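PDB 6NP3: aminoglycoside N(3)-acetyltransferase from Enterobacter cloacae, which transfers an acetyl group from acetyl-CoA to the 3-amino group of 2-deoxystreptamine antibiotics such as gentamicin, and so probably confers resistance to them. Local coordinates for residues T1-K5 and S6-R10; T41-D44 and A45-A49. One frame throughout, in Å; residues are numbered along the deposited sequence.

Contact 1: T1-K5 and S6-R10; sequences TPWSK and SELVR
S6 sits in the first turn of the helix, and its CB lies 4.0 Å from OG of S4, so the two serines touch where the loop turns into helix 5-15. E7 does most of the work here. Its backbone N-H, one of those at the start of a helix that lack a carbonyl a turn earlier, is taken up by S4 OG at 3.1 Å. The hydroxyl reaches it because chi1 of S4, 68°, sets OG between the backbone N and the carbonyl carbon. The carboxylate of E7 returns the favour: OE1 accepts the backbone N-H of S4 at 3.0 Å in an almost straight bond (175°), using its anti lone pair. This reciprocal pairing of N-cap residue and third helical residue is a capping box, a textbook way of starting a helix. The same OE1 also accepts from S4 OG at 3.2 Å, again on the anti side but well out of the carboxylate plane, and a water bridges it to P2 O. Three donors thus grip one oxygen, which fixes the carboxylate and would be expected to favour its charged form. The E7 side chain crosses that of W3 at about a right angle, the carboxylate plane turned 49° from the indole, with OE1 3.7 Å from CE3. L8 follows, its N-H bonded to S4 O at 3.1 Å, while its CD2 methyl packs on CB of W3 at 4.0 Å; backbone hydrogen bonds from W3 to P34 and A36 tie the N-terminal segment to a neighbouring loop. V9 continues the helical pattern that L8 began, its N bonded to K5 O at 2.9 Å, and its side chain lies alongside that of K5, pointing the same way.

Contact 2: T41-D44 and A45-A49; sequences TLVD and ALIEA
T41 O accepts the N-H of A45 at 2.9 Å, a bond of the i to i+4 kind that defines an alpha helix, and the methyl of A45 lies close by the same oxygen. The T41 hydroxyl turns elsewhere, to the backbone N of D37. L42 repeats the backbone pattern with L46 and adds an apolar touch: its CD1 lies 4.2 Å from CG of L46, and the two side chains cross at a slant. With chi1 at 180°, CG lies beside the carbonyl carbon of L42, and from there CD1 reaches toward the next turn. V43 and I47 are arranged differently, side by side and pointing the same way, with V43 CG1 and I47 CD1 3.9 Å apart; I47 CG1 lies 3.3 Å from V43 O. D44 contributes its carbonyl to E48 N at 2.9 Å, while its OD1 bonds back to Q40. Together these residues give helix 39-50 several distinct faces: T41 and A45 pack against helix 5-15, L42 and V43 meet helix 101-106, and L46 and I47 rest on I56 of strand 55-59.

In the fold
Contact 1 closes before contact 2 opens along the chain, with strand 22-27 and the short helix 29-32 between them; yet their centres lie only 10 Å apart. Each is a local contact within or at the start of its own helix, and the two helices, 5-15 and 39-50, pack directly on each other. The CB atoms of L8 and A45 meet at 3.6 Å, and K5 runs along D44 toward E48, its NZ making only a long, weak ion pair with OE2. Helix 39-50 stands between helix 5-15 and strand 55-59 of the mixed sheet. Through L42, contact 2 also approaches V27 and L29, residues that bind acetyl-CoA in another structure of this protein; the cofactor is absent here.

Contact 1: T1-K5 and S6-R10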
loop_
_atom_site.group_PDB
_atom_site.type_symbol
_atom_site.label_atom_id
_atom_site.label_comp_id
_atom_site.label_asym_id
_atom_site.label_seq_id
_atom_site.Cartn_x
_atom_site.Cartn_y
_atom_site.Cartn_z
ATOM N N THR A 1 -23.387 -12.229 15.347
ATOM C CA THR A 1 -22.410 -13.310 15.454
ATOM C C THR A 1 -21.172 -13.017 14.608
ATOM O O THR A 1 -21.293 -12.512 13.495
ATOM C CB THR A 1 -23.033 -14.653 15.031
ATOM O OG1 THR A 1 -22.090 -15.710 15.240
ATOM C CG2 THR A 1 -23.451 -14.626 13.567
ATOM N N PRO A 2 -19.985 -13.327 15.133
ATOM C CA PRO A 2 -18.760 -12.988 14.396
ATOM C C PRO A 2 -18.680 -13.751 13.083
ATOM O O PRO A 2 -19.140 -14.888 12.963
ATOM C CB PRO A 2 -17.630 -13.406 15.344
ATOM C CG PRO A 2 -18.274 -13.589 16.693
ATOM C CD PRO A 2 -19.687 -14.036 16.390
ATOM N N TRP A 3 -18.067 -13.107 12.097
ATOM C CA TRP A 3 -17.925 -13.708 10.784
ATOM C C TRP A 3 -16.907 -14.837 10.817
ATOM O O TRP A 3 -15.835 -14.713 11.419
ATOM C CB TRP A 3 -17.444 -12.657 9.793
ATOM C CG TRP A 3 -18.393 -11.522 9.633
ATOM C CD1 TRP A 3 -18.296 -10.287 10.198
ATOM C CD2 TRP A 3 -19.582 -11.510 8.839
ATOM N NE1 TRP A 3 -19.359 -9.511 9.820
ATOM C CE2 TRP A 3 -20.161 -10.233 8.977
ATOM C CE3 TRP A 3 -20.214 -12.455 8.025
ATOM C CZ2 TRP A 3 -21.331 -9.875 8.330
ATOM C CZ3 TRP A 3 -21.382 -12.097 7.385
ATOM C CH2 TRP A 3 -21.932 -10.818 7.546
ATOM N N SER A 4 -17.256 -15.939 10.166
ATOM C CA SER A 4 -16.358 -17.067 10.008
ATOM C C SER A 4 -15.517 -16.897 8.748
ATOM O O SER A 4 -15.882 -16.176 7.814
ATOM C CB SER A 4 -17.151 -18.361 9.882
ATOM O OG SER A 4 -17.858 -18.363 8.666
ATOM N N LYS A 5 -14.385 -17.602 8.714
ATOM C CA LYS A 5 -13.561 -17.599 7.510
ATOM C C LYS A 5 -14.377 -18.017 6.293
ATOM O O LYS A 5 -14.336 -17.366 5.242
ATOM C CB LYS A 5 -12.350 -18.516 7.687
ATOM C CG LYS A 5 -11.522 -18.647 6.416
ATOM C CD LYS A 5 -10.206 -19.383 6.643
ATOM C CE LYS A 5 -10.427 -20.827 7.026
ATOM N NZ LYS A 5 -9.162 -21.610 7.010
ATOM N N SER A 6 -15.130 -19.113 6.414
ATOM C CA SER A 6 -15.908 -19.595 5.278
ATOM C C SER A 6 -16.839 -18.520 4.732
ATOM O O SER A 6 -16.979 -18.371 3.513
ATOM C CB SER A 6 -16.718 -20.830 5.683
ATOM O OG SER A 6 -17.670 -21.186 4.691
ATOM N N GLU A 7 -17.529 -17.793 5.610
ATOM C CA GLU A 7 -18.437 -16.756 5.135
ATOM C C GLU A 7 -17.674 -15.676 4.375
ATOM O O GLU A 7 -18.109 -15.221 3.308
ATOM C CB GLU A 7 -19.163 -16.124 6.319
ATOM C CG GLU A 7 -20.245 -16.993 6.960
ATOM C CD GLU A 7 -20.818 -16.375 8.222
ATOM O OE1 GLU A 7 -20.044 -16.020 9.130
ATOM O OE2 GLU A 7 -22.054 -16.241 8.305
ATOM N N LEU A 8 -16.527 -15.262 4.914
ATOM C CA LEU A 8 -15.725 -14.256 4.228
ATOM C C LEU A 8 -15.261 -14.746 2.868
ATOM O O LEU A 8 -15.270 -13.978 1.893
ATOM C CB LEU A 8 -14.536 -13.864 5.086
ATOM C CG LEU A 8 -14.885 -13.243 6.433
ATOM C CD1 LEU A 8 -13.622 -12.980 7.227
ATOM C CD2 LEU A 8 -15.668 -11.951 6.295
ATOM N N VAL A 9 -14.823 -16.001 2.777
ATOM C CA VAL A 9 -14.366 -16.524 1.498
ATOM C C VAL A 9 -15.484 -16.475 0.465
ATOM O O VAL A 9 -15.260 -16.131 -0.701
ATOM C CB VAL A 9 -13.784 -17.941 1.670
ATOM C CG1 VAL A 9 -13.489 -18.505 0.320
ATOM C CG2 VAL A 9 -12.540 -17.887 2.517
ATOM N N ARG A 10 -16.697 -16.881 0.857
ATOM C CA ARG A 10 -17.795 -16.860 -0.098
ATOM C C ARG A 10 -18.119 -15.432 -0.506
ATOM O O ARG A 10 -18.448 -15.177 -1.666
ATOM C CB ARG A 10 -19.029 -17.571 0.463
ATOM C CG ARG A 10 -18.774 -19.004 0.920
ATOM C CD ARG A 10 -18.060 -19.845 -0.129
ATOM N NE ARG A 10 -18.879 -20.124 -1.309
ATOM C CZ ARG A 10 -18.405 -20.624 -2.443
ATOM N NH1 ARG A 10 -17.113 -20.894 -2.565
ATOM N NH2 ARG A 10 -19.222 -20.842 -3.462
HETATM O O HOH W 1 -20.822 -16.323 11.680
#

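Contact 2: T41-D44 and A45-A49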
loop_
_atom_site.group_PDB
_atom_site.type_symbol
_atom_site.label_atom_id
_atom_site.label_comp_id
_atom_site.label_asym_id
_atom_site.label_seq_id
_atom_site.Cartn_x
_atom_site.Cartn_y
_atom_site.Cartn_z
ATOM N N THR A 41 -8.682 -14.055 10.940
ATOM C CA THR A 41 -9.758 -14.689 10.174
ATOM C C THR A 41 -9.838 -14.123 8.763
ATOM O O THR A 41 -9.993 -14.865 7.787
ATOM C CB THR A 41 -11.093 -14.516 10.906
ATOM O OG1 THR A 41 -10.989 -15.128 12.199
ATOM C CG2 THR A 41 -12.246 -15.143 10.125
ATOM N N LEU A 42 -9.727 -12.805 8.635
ATOM C CA LEU A 42 -9.771 -12.183 7.322
ATOM C C LEU A 42 -8.493 -12.412 6.537
ATOM O O LEU A 42 -8.561 -12.608 5.322
ATOM C CB LEU A 42 -10.070 -10.703 7.474
ATOM C CG LEU A 42 -10.139 -9.908 6.174
ATOM C CD1 LEU A 42 -11.103 -10.448 5.185
ATOM C CD2 LEU A 42 -10.515 -8.456 6.527
ATOM N N VAL A 43 -7.329 -12.392 7.186
ATOM C CA VAL A 43 -6.100 -12.764 6.485
ATOM C C VAL A 43 -6.228 -14.176 5.910
ATOM O O VAL A 43 -5.907 -14.429 4.740
ATOM C CB VAL A 43 -4.891 -12.642 7.433
ATOM C CG1 VAL A 43 -3.638 -13.159 6.779
ATOM C CG2 VAL A 43 -4.693 -11.226 7.868
ATOM N N ASP A 44 -6.679 -15.130 6.737
ATOM C CA ASP A 44 -6.853 -16.504 6.266
ATOM C C ASP A 44 -7.841 -16.568 5.116
ATOM O O ASP A 44 -7.659 -17.336 4.164
ATOM C CB ASP A 44 -7.327 -17.420 7.402
ATOM C CG ASP A 44 -6.299 -17.587 8.500
ATOM O OD1 ASP A 44 -5.090 -17.386 8.264
ATOM O OD2 ASP A 44 -6.704 -17.976 9.617
ATOM N N ALA A 45 -8.922 -15.803 5.204
ATOM C CA ALA A 45 -9.911 -15.816 4.135
ATOM C C ALA A 45 -9.333 -15.264 2.833
ATOM O O ALA A 45 -9.604 -15.805 1.756
ATOM C CB ALA A 45 -11.118 -14.982 4.552
ATOM N N LEU A 46 -8.547 -14.186 2.907
ATOM C CA LEU A 46 -7.923 -13.635 1.708
ATOM C C LEU A 46 -6.989 -14.642 1.051
ATOM O O LEU A 46 -6.986 -14.800 -0.177
ATOM C CB LEU A 46 -7.156 -12.362 2.067
ATOM C CG LEU A 46 -7.955 -11.156 2.561
ATOM C CD1 LEU A 46 -7.047 -10.114 3.163
ATOM C CD2 LEU A 46 -8.744 -10.595 1.385
ATOM N N ILE A 47 -6.172 -15.312 1.860
ATOM C CA ILE A 47 -5.246 -16.306 1.351
ATOM C C ILE A 47 -5.997 -17.457 0.709
ATOM O O ILE A 47 -5.616 -17.940 -0.361
ATOM C CB ILE A 47 -4.324 -16.764 2.495
ATOM C CG1 ILE A 47 -3.419 -15.608 2.921
ATOM C CG2 ILE A 47 -3.514 -17.983 2.105
ATOM C CD1 ILE A 47 -2.631 -15.874 4.174
ATOM N N GLU A 48 -7.085 -17.897 1.332
ATOM C CA GLU A 48 -7.861 -18.982 0.752
ATOM C C GLU A 48 -8.534 -18.545 -0.546
ATOM O O GLU A 48 -8.604 -19.307 -1.514
ATOM C CB GLU A 48 -8.905 -19.432 1.767
ATOM C CG GLU A 48 -9.726 -20.588 1.274
ATOM C CD GLU A 48 -10.484 -21.288 2.375
ATOM O OE1 GLU A 48 -11.658 -21.625 2.147
ATOM O OE2 GLU A 48 -9.904 -21.492 3.455
ATOM N N ALA A 49 -9.028 -17.303 -0.589
ATOM C CA ALA A 49 -9.715 -16.825 -1.785
ATOM C C ALA A 49 -8.781 -16.735 -2.993
ATOM O O ALA A 49 -9.181 -17.076 -4.114
ATOM C CB ALA A 49 -10.396 -15.481 -1.534
#